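Local coordinates for capsid protein (Penaeus vannamei nodavirus, PDB 5YKZ) that forms the protruding domain of the shrimp nodavirus capsid, which pairs with a second copy to make dimeric spikes on the virus particle, at residues V14-P19 and I70-D75; Y57-T62 and Q108-N113; V87-D90 and T94-L97. One frame throughout, in Å; residues are numbered along the deposited sequence.

Contact 1 (V14-P19 and I70-D75)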
ATOM      1  N   VAL B  14      -1.261   5.789 -10.107  1.00 14.71           N
ATOM      2  CA  VAL B  14      -0.835   5.313 -11.414  1.00 14.31           C
ATOM      3  C   VAL B  14      -0.934   3.838 -11.508  1.00 14.20           C
ATOM      4  O   VAL B  14      -0.472   3.142 -10.558  1.00 14.90           O
ATOM      5  CB  VAL B  14       0.598   5.757 -11.711  1.00 15.34           C
ATOM      6  CG1 VAL B  14       1.049   5.327 -13.099  1.00 14.95           C
ATOM      7  CG2 VAL B  14       0.672   7.275 -11.644  1.00 17.10           C
ATOM      8  N   ASN B  15      -1.534   3.248 -12.520  1.00 13.26           N
ATOM      9  CA  ASN B  15      -1.510   1.821 -12.693  1.00 12.77           C
ATOM     10  C   ASN B  15      -0.161   1.333 -13.148  1.00 12.40           C
ATOM     11  O   ASN B  15       0.533   1.991 -13.923  1.00 13.20           O
ATOM     12  CB  ASN B  15      -2.551   1.386 -13.710  1.00 13.38           C
ATOM     13  CG  ASN B  15      -3.947   1.626 -13.260  1.00 15.26           C
ATOM     14  OD1 ASN B  15      -4.224   1.686 -12.043  1.00 16.89           O
ATOM     15  ND2 ASN B  15      -4.869   1.711 -14.226  1.00 18.69           N
ATOM     16  N   PHE B  16       0.217   0.139 -12.693  1.00 12.43           N
ATOM     17  CA  PHE B  16       1.344  -0.567 -13.272  1.00 12.76           C
ATOM     18  C   PHE B  16       1.030  -0.989 -14.716  1.00 12.02           C
ATOM     19  O   PHE B  16      -0.126  -1.304 -15.037  1.00 12.63           O
ATOM     20  CB  PHE B  16       1.735  -1.790 -12.447  1.00 12.27           C
ATOM     21  CG  PHE B  16       2.494  -1.484 -11.226  1.00 11.51           C
ATOM     22  CD1 PHE B  16       3.745  -0.890 -11.316  1.00 12.18           C
ATOM     23  CD2 PHE B  16       2.027  -1.800  -9.961  1.00 12.28           C
ATOM     24  CE1 PHE B  16       4.508  -0.669 -10.210  1.00 12.60           C
ATOM     25  CE2 PHE B  16       2.791  -1.523  -8.841  1.00 12.28           C
ATOM     26  CZ  PHE B  16       4.002  -0.975  -8.945  1.00 12.77           C
ATOM     27  N   ILE B  17       2.053  -0.968 -15.564  1.00 12.56           N
ATOM     28  CA  ILE B  17       2.013  -1.581 -16.901  1.00 12.89           C
ATOM     29  C   ILE B  17       1.657  -3.039 -16.772  1.00 12.91           C
ATOM     30  O   ILE B  17       1.721  -3.696 -15.707  1.00 12.58           O
ATOM     31  CB  ILE B  17       3.275  -1.323 -17.668  1.00 13.37           C
ATOM     32  CG1 ILE B  17       4.506  -1.934 -16.978  1.00 12.97           C
ATOM     33  CG2 ILE B  17       3.444   0.163 -18.013  1.00 13.92           C
ATOM     34  CD1 ILE B  17       5.717  -2.035 -17.892  1.00 15.07           C
ATOM     35  N   LYS B  18       1.326  -3.569 -17.957  1.00 12.51           N
ATOM     36  CA  LYS B  18       0.961  -4.977 -18.158  1.00 12.53           C
ATOM     37  C   LYS B  18       1.925  -5.536 -19.106  1.00 13.31           C
ATOM     38  O   LYS B  18       1.685  -5.571 -20.362  1.00 13.73           O
ATOM     39  CB  LYS B  18      -0.468  -5.039 -18.650  1.00 13.42           C
ATOM     40  CG  LYS B  18      -1.462  -4.428 -17.692  1.00 14.53           C
ATOM     41  CD  LYS B  18      -2.879  -4.568 -18.199  1.00 18.04           C
ATOM     42  CE  LYS B  18      -3.883  -3.758 -17.475  1.00 20.24           C
ATOM     43  NZ  LYS B  18      -3.987  -4.140 -16.183  1.00 19.98           N
ATOM     44  N   PRO B  19       3.073  -5.993 -18.656  1.00 13.10           N
ATOM     45  CA  PRO B  19       4.072  -6.559 -19.585  1.00 14.30           C
ATOM     46  C   PRO B  19       3.558  -7.704 -20.407  1.00 15.10           C
ATOM     47  O   PRO B  19       2.792  -8.523 -19.973  1.00 14.63           O
ATOM     48  CB  PRO B  19       5.205  -7.027 -18.664  1.00 15.72           C
ATOM     49  CG  PRO B  19       5.011  -6.280 -17.389  1.00 15.82           C
ATOM     50  CD  PRO B  19       3.547  -6.023 -17.255  1.00 14.16           C
ATOM     51  N   ILE B  70       8.699  -2.679  -4.979  1.00 12.51           N
ATOM     52  CA  ILE B  70       7.282  -3.045  -4.708  1.00 12.44           C
ATOM     53  C   ILE B  70       7.059  -4.456  -5.142  1.00 11.63           C
ATOM     54  O   ILE B  70       7.434  -4.838  -6.256  1.00 12.41           O
ATOM     55  CB  ILE B  70       6.326  -2.039  -5.394  1.00 12.33           C
ATOM     56  CG1 ILE B  70       6.338  -0.773  -4.609  1.00 11.99           C
ATOM     57  CG2 ILE B  70       4.963  -2.628  -5.458  1.00 12.53           C
ATOM     58  CD1 ILE B  70       5.526   0.369  -5.253  1.00 14.23           C
ATOM     59  N   SER B  71       6.444  -5.234  -4.244  1.00 12.41           N
ATOM     60  CA  SER B  71       6.102  -6.598  -4.509  1.00 12.98           C
ATOM     61  C   SER B  71       4.606  -6.798  -4.350  1.00 12.40           C
ATOM     62  O   SER B  71       4.038  -6.473  -3.279  1.00 13.44           O
ATOM     63  CB  SER B  71       6.803  -7.536  -3.533  1.00 14.46           C
ATOM     64  OG  SER B  71       6.276  -8.824  -3.619  1.00 19.85           O
ATOM     65  N   ILE B  72       3.958  -7.315  -5.380  1.00 12.33           N
ATOM     66  CA  ILE B  72       2.551  -7.734  -5.319  1.00 12.67           C
ATOM     67  C   ILE B  72       2.528  -9.166  -5.764  1.00 12.87           C
ATOM     68  O   ILE B  72       2.609  -9.465  -6.977  1.00 14.85           O
ATOM     69  CB  ILE B  72       1.619  -6.843  -6.198  1.00 12.91           C
ATOM     70  CG1 ILE B  72       1.670  -5.394  -5.769  1.00 13.40           C
ATOM     71  CG2 ILE B  72       0.246  -7.415  -6.150  1.00 14.01           C
ATOM     72  CD1 ILE B  72       0.898  -4.423  -6.584  1.00 14.02           C
ATOM     73  N   ASN B  73       2.417 -10.096  -4.854  1.00 12.41           N
ATOM     74  CA  ASN B  73       2.419 -11.539  -5.097  1.00 13.50           C
ATOM     75  C   ASN B  73       1.102 -12.061  -4.545  1.00 13.33           C
ATOM     76  O   ASN B  73       0.905 -12.091  -3.319  1.00 13.41           O
ATOM     77  CB  ASN B  73       3.645 -12.232  -4.528  1.00 14.12           C
ATOM     78  CG  ASN B  73       3.604 -13.713  -4.836  1.00 13.79           C
ATOM     79  OD1 ASN B  73       2.636 -14.281  -5.059  1.00 14.41           O
ATOM     80  ND2 ASN B  73       4.816 -14.311  -4.811  1.00 17.37           N
ATOM     81  N   MET B  74       0.191 -12.439  -5.417  1.00 11.85           N
ATOM     82  CA  MET B  74      -1.104 -12.872  -5.046  1.00 13.07           C
ATOM     83  C   MET B  74      -1.176 -14.418  -4.783  1.00 13.75           C
ATOM     84  O   MET B  74      -2.248 -14.975  -4.740  1.00 15.30           O
ATOM     85  CB  MET B  74      -2.161 -12.382  -5.988  1.00 13.79           C
ATOM     86  CG  MET B  74      -2.220 -10.855  -6.044  1.00 14.01           C
ATOM     87  SD  MET B  74      -2.171  -9.964  -4.525  1.00 16.05           S
ATOM     88  CE  MET B  74      -3.577 -10.473  -3.945  1.00 15.93           C
ATOM     89  N   ASP B  75      -0.086 -15.070  -4.587  1.00 13.34           N
ATOM     90  CA  ASP B  75      -0.072 -16.523  -4.242  1.00 14.20           C
ATOM     91  C   ASP B  75      -0.978 -16.722  -3.027  1.00 15.12           C
ATOM     92  O   ASP B  75      -0.721 -16.128  -1.978  1.00 15.54           O
ATOM     93  CB  ASP B  75       1.318 -16.957  -3.959  1.00 14.85           C
ATOM     94  CG  ASP B  75       1.509 -18.487  -3.757  1.00 17.34           C
ATOM     95  OD1 ASP B  75       0.569 -19.091  -3.199  1.00 17.94           O
ATOM     96  OD2 ASP B  75       2.585 -18.939  -4.108  1.00 18.76           O
TER

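Contact 2 (Y57-T62 and Q108-N113)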
ATOM      1  N   TYR B  57      -0.829 -13.955 -10.164  1.00 12.30           N
ATOM      2  CA  TYR B  57      -0.398 -12.579 -10.446  1.00 12.45           C
ATOM      3  C   TYR B  57       0.778 -12.292  -9.524  1.00 12.48           C
ATOM      4  O   TYR B  57       0.599 -12.258  -8.284  1.00 12.66           O
ATOM      5  CB  TYR B  57      -1.524 -11.606 -10.194  1.00 12.67           C
ATOM      6  CG  TYR B  57      -1.167 -10.179 -10.545  1.00 12.65           C
ATOM      7  CD1 TYR B  57      -0.491  -9.377  -9.696  1.00 12.27           C
ATOM      8  CD2 TYR B  57      -1.519  -9.646 -11.759  1.00 12.61           C
ATOM      9  CE1 TYR B  57      -0.109  -8.090 -10.046  1.00 12.87           C
ATOM     10  CE2 TYR B  57      -1.217  -8.361 -12.124  1.00 12.82           C
ATOM     11  CZ  TYR B  57      -0.457  -7.590 -11.250  1.00 12.14           C
ATOM     12  OH  TYR B  57      -0.080  -6.295 -11.584  1.00 12.96           O
ATOM     13  N   ILE B  58       1.987 -12.075 -10.077  1.00 12.33           N
ATOM     14  CA  ILE B  58       3.172 -11.718  -9.353  1.00 12.41           C
ATOM     15  C   ILE B  58       3.881 -10.619 -10.076  1.00 12.07           C
ATOM     16  O   ILE B  58       4.410 -10.843 -11.193  1.00 13.07           O
ATOM     17  CB  ILE B  58       4.140 -12.930  -9.205  1.00 13.23           C
ATOM     18  CG1 ILE B  58       3.438 -14.163  -8.573  1.00 14.02           C
ATOM     19  CG2 ILE B  58       5.313 -12.523  -8.323  1.00 14.93           C
ATOM     20  CD1 ILE B  58       4.302 -15.404  -8.413  1.00 16.37           C
ATOM     21  N   LEU B  59       3.903  -9.450  -9.471  1.00 12.39           N
ATOM     22  CA  LEU B  59       4.551  -8.276 -10.033  1.00 12.04           C
ATOM     23  C   LEU B  59       5.672  -7.866  -9.136  1.00 12.06           C
ATOM     24  O   LEU B  59       5.475  -7.824  -7.865  1.00 13.43           O
ATOM     25  CB  LEU B  59       3.528  -7.159 -10.208  1.00 13.74           C
ATOM     26  CG  LEU B  59       4.085  -5.824 -10.736  1.00 14.83           C
ATOM     27  CD1 LEU B  59       3.085  -5.100 -11.565  1.00 16.05           C
ATOM     28  CD2 LEU B  59       4.488  -4.914  -9.555  1.00 17.20           C
ATOM     29  N   SER B  60       6.767  -7.444  -9.683  1.00 12.59           N
ATOM     30  CA  SER B  60       7.820  -6.772  -8.933  1.00 13.72           C
ATOM     31  C   SER B  60       8.192  -5.492  -9.702  1.00 12.92           C
ATOM     32  O   SER B  60       8.301  -5.552 -10.926  1.00 14.82           O
ATOM     33  CB  SER B  60       9.024  -7.672  -8.844  1.00 17.04           C
ATOM     34  OG  SER B  60      10.005  -7.176  -7.977  1.00 20.00           O
ATOM     35  N   ALA B  61       8.415  -4.416  -8.978  1.00 12.85           N
ATOM     36  CA  ALA B  61       8.816  -3.132  -9.582  1.00 13.63           C
ATOM     37  C   ALA B  61       9.937  -2.593  -8.804  1.00 13.20           C
ATOM     38  O   ALA B  61       9.876  -2.446  -7.567  1.00 12.84           O
ATOM     39  CB  ALA B  61       7.684  -2.212  -9.643  1.00 14.17           C
ATOM     40  N   THR B  62      10.945  -2.059  -9.517  1.00 13.63           N
ATOM     41  CA  THR B  62      12.063  -1.442  -8.863  1.00 14.15           C
ATOM     42  C   THR B  62      12.418  -0.206  -9.693  1.00 14.76           C
ATOM     43  O   THR B  62      12.468  -0.355 -10.944  1.00 17.82           O
ATOM     44  CB  THR B  62      13.286  -2.354  -8.841  1.00 19.13           C
ATOM     45  OG1 THR B  62      13.710  -2.552 -10.203  1.00 25.41           O
ATOM     46  CG2 THR B  62      13.050  -3.580  -8.006  1.00 19.84           C
ATOM     47  N   GLN B 108      -4.736  -8.535 -14.695  1.00 13.82           N
ATOM     48  CA  GLN B 108      -5.387  -7.732 -13.659  1.00 13.13           C
ATOM     49  C   GLN B 108      -4.663  -6.381 -13.568  1.00 13.50           C
ATOM     50  O   GLN B 108      -3.547  -6.204 -14.005  1.00 13.97           O
ATOM     51  CB  GLN B 108      -5.325  -8.460 -12.309  1.00 13.83           C
ATOM     52  CG  GLN B 108      -6.229  -9.678 -12.272  1.00 13.73           C
ATOM     53  CD  GLN B 108      -5.683 -10.937 -12.938  1.00 14.03           C
ATOM     54  OE1 GLN B 108      -4.523 -10.984 -13.290  1.00 13.90           O
ATOM     55  NE2 GLN B 108      -6.572 -11.922 -13.147  1.00 14.97           N
ATOM     56  N   THR B 109      -5.335  -5.415 -12.934  1.00 12.67           N
ATOM     57  CA  THR B 109      -4.845  -4.060 -12.795  1.00 13.59           C
ATOM     58  C   THR B 109      -4.431  -3.797 -11.377  1.00 12.82           C
ATOM     59  O   THR B 109      -5.245  -3.913 -10.433  1.00 13.18           O
ATOM     60  CB  THR B 109      -5.907  -3.050 -13.203  1.00 13.52           C
ATOM     61  OG1 THR B 109      -6.269  -3.251 -14.592  1.00 15.45           O
ATOM     62  CG2 THR B 109      -5.383  -1.633 -13.112  1.00 15.54           C
ATOM     63  N   THR B 110      -3.166  -3.437 -11.216  1.00 12.15           N
ATOM     64  CA  THR B 110      -2.648  -2.988  -9.911  1.00 12.52           C
ATOM     65  C   THR B 110      -1.914  -1.687 -10.183  1.00 11.79           C
ATOM     66  O   THR B 110      -1.720  -1.275 -11.325  1.00 12.16           O
ATOM     67  CB  THR B 110      -1.778  -4.015  -9.239  1.00 12.61           C
ATOM     68  OG1 THR B 110      -0.533  -4.130  -9.903  1.00 13.02           O
ATOM     69  CG2 THR B 110      -2.468  -5.365  -9.134  1.00 13.72           C
ATOM     70  N   GLY B 111      -1.462  -1.030  -9.112  1.00 12.44           N
ATOM     71  CA  GLY B 111      -0.832   0.252  -9.248  1.00 12.40           C
ATOM     72  C   GLY B 111      -0.157   0.715  -7.991  1.00 12.09           C
ATOM     73  O   GLY B 111       0.143  -0.077  -7.073  1.00 12.09           O
ATOM     74  N   PHE B 112       0.094   1.996  -7.971  1.00 12.26           N
ATOM     75  CA  PHE B 112       0.829   2.627  -6.884  1.00 12.20           C
ATOM     76  C   PHE B 112       0.344   4.032  -6.689  1.00 12.74           C
ATOM     77  O   PHE B 112      -0.170   4.674  -7.627  1.00 14.61           O
ATOM     78  CB  PHE B 112       2.373   2.568  -7.093  1.00 12.45           C
ATOM     79  CG  PHE B 112       2.818   3.135  -8.412  1.00 12.41           C
ATOM     80  CD1 PHE B 112       2.856   2.328  -9.530  1.00 12.59           C
ATOM     81  CD2 PHE B 112       3.264   4.410  -8.486  1.00 13.40           C
ATOM     82  CE1 PHE B 112       3.321   2.830 -10.731  1.00 15.00           C
ATOM     83  CE2 PHE B 112       3.768   4.897  -9.683  1.00 14.76           C
ATOM     84  CZ  PHE B 112       3.776   4.097 -10.803  1.00 14.64           C
ATOM     85  N   ASN B 113       0.514   4.531  -5.468  1.00 13.07           N
ATOM     86  CA  ASN B 113       0.366   5.929  -5.126  1.00 13.74           C
ATOM     87  C   ASN B 113       1.628   6.632  -5.172  1.00 13.26           C
ATOM     88  O   ASN B 113       2.627   6.081  -4.728  1.00 15.03           O
ATOM     89  CB  ASN B 113      -0.287   6.060  -3.744  1.00 15.64           C
ATOM     90  CG  ASN B 113      -1.838   5.712  -3.880  1.00 17.48           C
ATOM     91  OD1 ASN B 113      -2.513   6.172  -4.761  1.00 19.54           O
ATOM     92  ND2 ASN B 113      -2.215   4.871  -3.196  1.00 20.05           N
TER

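Contact 3 (V87-D90 and T94-L97)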
ATOM      1  N   VAL B  87      12.195   7.476  -5.244  1.00 12.82           N
ATOM      2  CA  VAL B  87      12.716   7.759  -6.565  1.00 14.84           C
ATOM      3  C   VAL B  87      12.674   9.234  -6.818  1.00 14.88           C
ATOM      4  O   VAL B  87      11.711   9.959  -6.406  1.00 16.64           O
ATOM      5  CB  VAL B  87      11.947   6.985  -7.642  1.00 14.70           C
ATOM      6  CG1 VAL B  87      10.440   7.357  -7.639  1.00 15.03           C
ATOM      7  CG2 VAL B  87      12.615   7.099  -9.017  1.00 16.17           C
ATOM      8  N   LYS B  88      13.709   9.738  -7.462  1.00 15.77           N
ATOM      9  CA  LYS B  88      13.808  11.152  -7.866  1.00 16.83           C
ATOM     10  C   LYS B  88      13.587  11.289  -9.320  1.00 18.32           C
ATOM     11  O   LYS B  88      14.151  10.570 -10.147  1.00 18.65           O
ATOM     12  CB  LYS B  88      15.154  11.683  -7.480  1.00 18.90           C
ATOM     13  CG  LYS B  88      15.378  13.202  -7.662  1.00 21.79           C
ATOM     14  CD  LYS B  88      16.779  13.645  -7.229  1.00 22.91           C
ATOM     15  CE  LYS B  88      17.027  15.119  -7.518  1.00 26.32           C
ATOM     16  NZ  LYS B  88      18.388  15.566  -6.996  1.00 31.39           N
ATOM     17  N   THR B  89      12.790  12.275  -9.653  1.00 17.71           N
ATOM     18  CA  THR B  89      12.586  12.597 -11.051  1.00 16.92           C
ATOM     19  C   THR B  89      13.834  13.288 -11.656  1.00 18.74           C
ATOM     20  O   THR B  89      14.697  13.821 -10.970  1.00 18.68           O
ATOM     21  CB  THR B  89      11.435  13.478 -11.283  1.00 17.18           C
ATOM     22  OG1 THR B  89      11.610  14.652 -10.463  1.00 18.96           O
ATOM     23  CG2 THR B  89      10.112  12.784 -10.838  1.00 18.47           C
ATOM     24  N   ASP B  90      13.884  13.188 -12.986  1.00 17.88           N
ATOM     25  CA  ASP B  90      14.855  13.914 -13.776  1.00 20.44           C
ATOM     26  C   ASP B  90      14.379  15.348 -13.900  1.00 21.42           C
ATOM     27  O   ASP B  90      13.381  15.801 -13.355  1.00 20.97           O
ATOM     28  CB  ASP B  90      15.081  13.192 -15.100  1.00 19.91           C
ATOM     29  CG  ASP B  90      13.876  13.156 -16.002  1.00 20.99           C
ATOM     30  OD1 ASP B  90      12.921  13.876 -15.835  1.00 22.25           O
ATOM     31  OD2 ASP B  90      13.989  12.344 -16.965  1.00 23.84           O
ATOM     32  N   THR B  94      10.233  13.130 -14.855  1.00 16.77           N
ATOM     33  CA  THR B  94       9.986  11.732 -15.130  1.00 16.73           C
ATOM     34  C   THR B  94      10.887  10.860 -14.364  1.00 15.83           C
ATOM     35  O   THR B  94      11.979  11.206 -13.954  1.00 16.49           O
ATOM     36  CB  THR B  94      10.098  11.357 -16.650  1.00 19.00           C
ATOM     37  OG1 THR B  94      11.445  10.982 -17.001  1.00 22.74           O
ATOM     38  CG2 THR B  94       9.481  12.453 -17.509  1.00 20.87           C
ATOM     39  N   PHE B  95      10.457   9.574 -14.187  1.00 15.47           N
ATOM     40  CA  PHE B  95      11.319   8.519 -13.747  1.00 15.15           C
ATOM     41  C   PHE B  95      10.895   7.216 -14.338  1.00 13.96           C
ATOM     42  O   PHE B  95       9.739   7.045 -14.741  1.00 14.87           O
ATOM     43  CB  PHE B  95      11.402   8.392 -12.202  1.00 15.08           C
ATOM     44  CG  PHE B  95      10.057   8.035 -11.561  1.00 14.71           C
ATOM     45  CD1 PHE B  95       9.653   6.712 -11.481  1.00 14.47           C
ATOM     46  CD2 PHE B  95       9.269   8.985 -10.907  1.00 15.53           C
ATOM     47  CE1 PHE B  95       8.481   6.363 -10.868  1.00 14.88           C
ATOM     48  CE2 PHE B  95       8.070   8.637 -10.275  1.00 15.72           C
ATOM     49  CZ  PHE B  95       7.675   7.317 -10.271  1.00 14.63           C
ATOM     50  N   ASP B  96      11.797   6.286 -14.421  1.00 14.11           N
ATOM     51  CA  ASP B  96      11.543   4.967 -14.928  1.00 13.61           C
ATOM     52  C   ASP B  96      11.566   3.887 -13.888  1.00 14.06           C
ATOM     53  O   ASP B  96      12.405   3.887 -12.981  1.00 14.73           O
ATOM     54  CB  ASP B  96      12.594   4.570 -16.004  1.00 14.55           C
ATOM     55  CG  ASP B  96      12.512   5.312 -17.286  1.00 14.65           C
ATOM     56  OD1 ASP B  96      11.555   5.963 -17.548  1.00 16.00           O
ATOM     57  OD2 ASP B  96      13.469   5.157 -18.084  1.00 17.19           O
ATOM     58  N   LEU B  97      10.640   2.949 -13.970  1.00 13.33           N
ATOM     59  CA  LEU B  97      10.603   1.721 -13.199  1.00 12.91           C
ATOM     60  C   LEU B  97      10.905   0.540 -14.087  1.00 13.02           C
ATOM     61  O   LEU B  97      10.508   0.552 -15.263  1.00 14.83           O
ATOM     62  CB  LEU B  97       9.243   1.513 -12.548  1.00 13.02           C
ATOM     63  CG  LEU B  97       8.728   2.609 -11.656  1.00 13.55           C
ATOM     64  CD1 LEU B  97       7.331   2.228 -11.147  1.00 15.56           C
ATOM     65  CD2 LEU B  97       9.629   2.887 -10.502  1.00 15.01           C
TER
HETATM   66  O   HOH W   1      14.414   9.952 -13.144  1.00 22.95           O

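Contact 1 (V14-P19 and I70-D75)
Phe16 reaches across the interior of the domain and meets Ile70 and Ile72 with the far end of its ring. Its CZ lies 4.0 Å from CG2 of Ile70. The neighbouring CE2 lies 4.1 Å from CD1 of Ile72. The ring crosses both isoleucines obliquely, and the contact is purely apolar. The two isoleucines present different branches. Ile70 offers its short CG2 methyl, whereas Ile72 extends its longer branch to the ring. In Ile72, CG1 stands anti to the carbonyl carbon (chi1 -59°) and the chain is extended beyond it, which carries CD1 out to Phe16. All three residues are buried. Further along 70-75, Asn73 closes an Asx turn: its OD1 accepts from the backbone N of Asp75 at 2.9 Å. On the other segment, Ile17 N and Asn15 O bond to the side chain of Gln28, which ties this part of the chain to strand 26-30. Strands 7-15 and 66-73 lie on different faces of the jelly roll, and Phe16 packs between them. The ring of Phe16 also meets that of Phe112 on strand 111-118. Ile70 and Ile72 both pack on Pro43 of strand 38-48, and Ile70 touches Ile85 of strand 79-88.

Contact 2 (Y57-T62 and Q108-N113)
Tyr57 and Thr110 meet through their hydroxyls, and the two side chains reach toward each other from the two segments. Tyr57 OH and Thr110 OG1 are hydrogen-bonded at 2.8 Å, and either could be the donor. The tyrosine ring is sent across by a first torsion that sets CG anti to the backbone N (chi1 -177°). In Thr110, OG1 takes the crowded position between the backbone N and the carbonyl carbon, while CG2 stands beside the backbone N. Both branches touch the tyrosine. OG1 bonds the phenol, and CG2 packs 3.7 Å from CZ of Tyr57. Leu59 adds a lighter touch, with its CD1 4.1 Å from Thr110 OG1.

The order of the strands is that of a jelly roll. Strand 58-63 belongs to one four-stranded face and strand 111-118 to the other, so this contact packs the two faces together in the interior, through residues close to the starts of those strands.

Gln108 and Tyr57 run alongside each other with opposite headings. The Gln108 chain bends at chi2 (80°), and its amide plane stands almost perpendicular to the ring, at 89°. OE1 comes 3.6 Å from CD2 of Tyr57. This buried oxygen has no hydrogen-bond partner in the model. NE2 donates to Glu53 OE2 and to the backbone oxygen of Asn49, two bonds that fix the rotation of the amide. CB of Gln108 also lies 4.0 Å from Tyr57 CD2. The ring of Phe50 meets that of Tyr57, and it touches Gln108 as well.

Contact 3 (V87-D90 and T94-L97)
Asp90 and Thr94 are joined by three hydrogen bonds that close a short loop. Asp90 N donates to Thr94 O at 2.9 Å. Thr94 N returns a bond to Asp90 OD1 at 3.0 Å. The hydroxyl OG1 of Thr94 donates to Asp90 OD2, also at 2.9 Å. The loop links strand 79-88 to strand 95-101. In the jelly-roll order of this domain those strands lie on different four-stranded faces, so the loop passes from one face to the other.

The carboxylate of Asp90 thus uses one oxygen for the backbone of Thr94 and the other for its side chain. Both donors sit well out of the carboxylate plane, by 50° for the N and 46° for the hydroxyl. Asp90 CG lies between its own backbone N and carbonyl carbon (chi1 65°), which turns the group back toward Thr94. OD1 also takes a weak hydrogen bond from the N of Phe92 within the loop. Thr94 O has further neighbours: water 1 lies within hydrogen-bonding distance of both Thr94 O and Lys88 O, though it has more acceptors near it than protons to give, and the CA of Thr89 makes a CA-H...O contact with Thr94 O. The hydroxyl of Thr89 turns to other partners, Ser34 O and Thr37 N.

Beyond the loop the packing is apolar. Phe95 is buried and also touches Leu41 and Val30. Thr89 CG2 approaches the edge of its ring, near the plane, 3.9 Å from CD2 of Phe95. Val87 crosses Phe95 at about a right angle. Its CG2 lies 3.6 Å from Phe95 CB, while the CG1 methyl sits directly over the ring face in a CH-pi contact, 3.6 Å from the centroid.

Contacts 1 and 2 occupy the same part of the interior, with centres about 1 Å apart. Their segments alternate along the chain and are bonded as neighbouring strands: Phe16 N lies 2.8 Å from Thr110 O, and Leu59 N lies 2.8 Å from Ile72 O, both probable hydrogen bonds. Contact 3 lies further out, its centre about 18 Å from that of contact 1 and about 17 Å from that of contact 2. Leu97 connects it to both. Its CD1 packs 4.2 Å from Phe16 CE1 and 4.0 Å from Phe112 CZ. Contacts 1 and 2 span the two faces, whereas contact 3 marks where the chain passes between them.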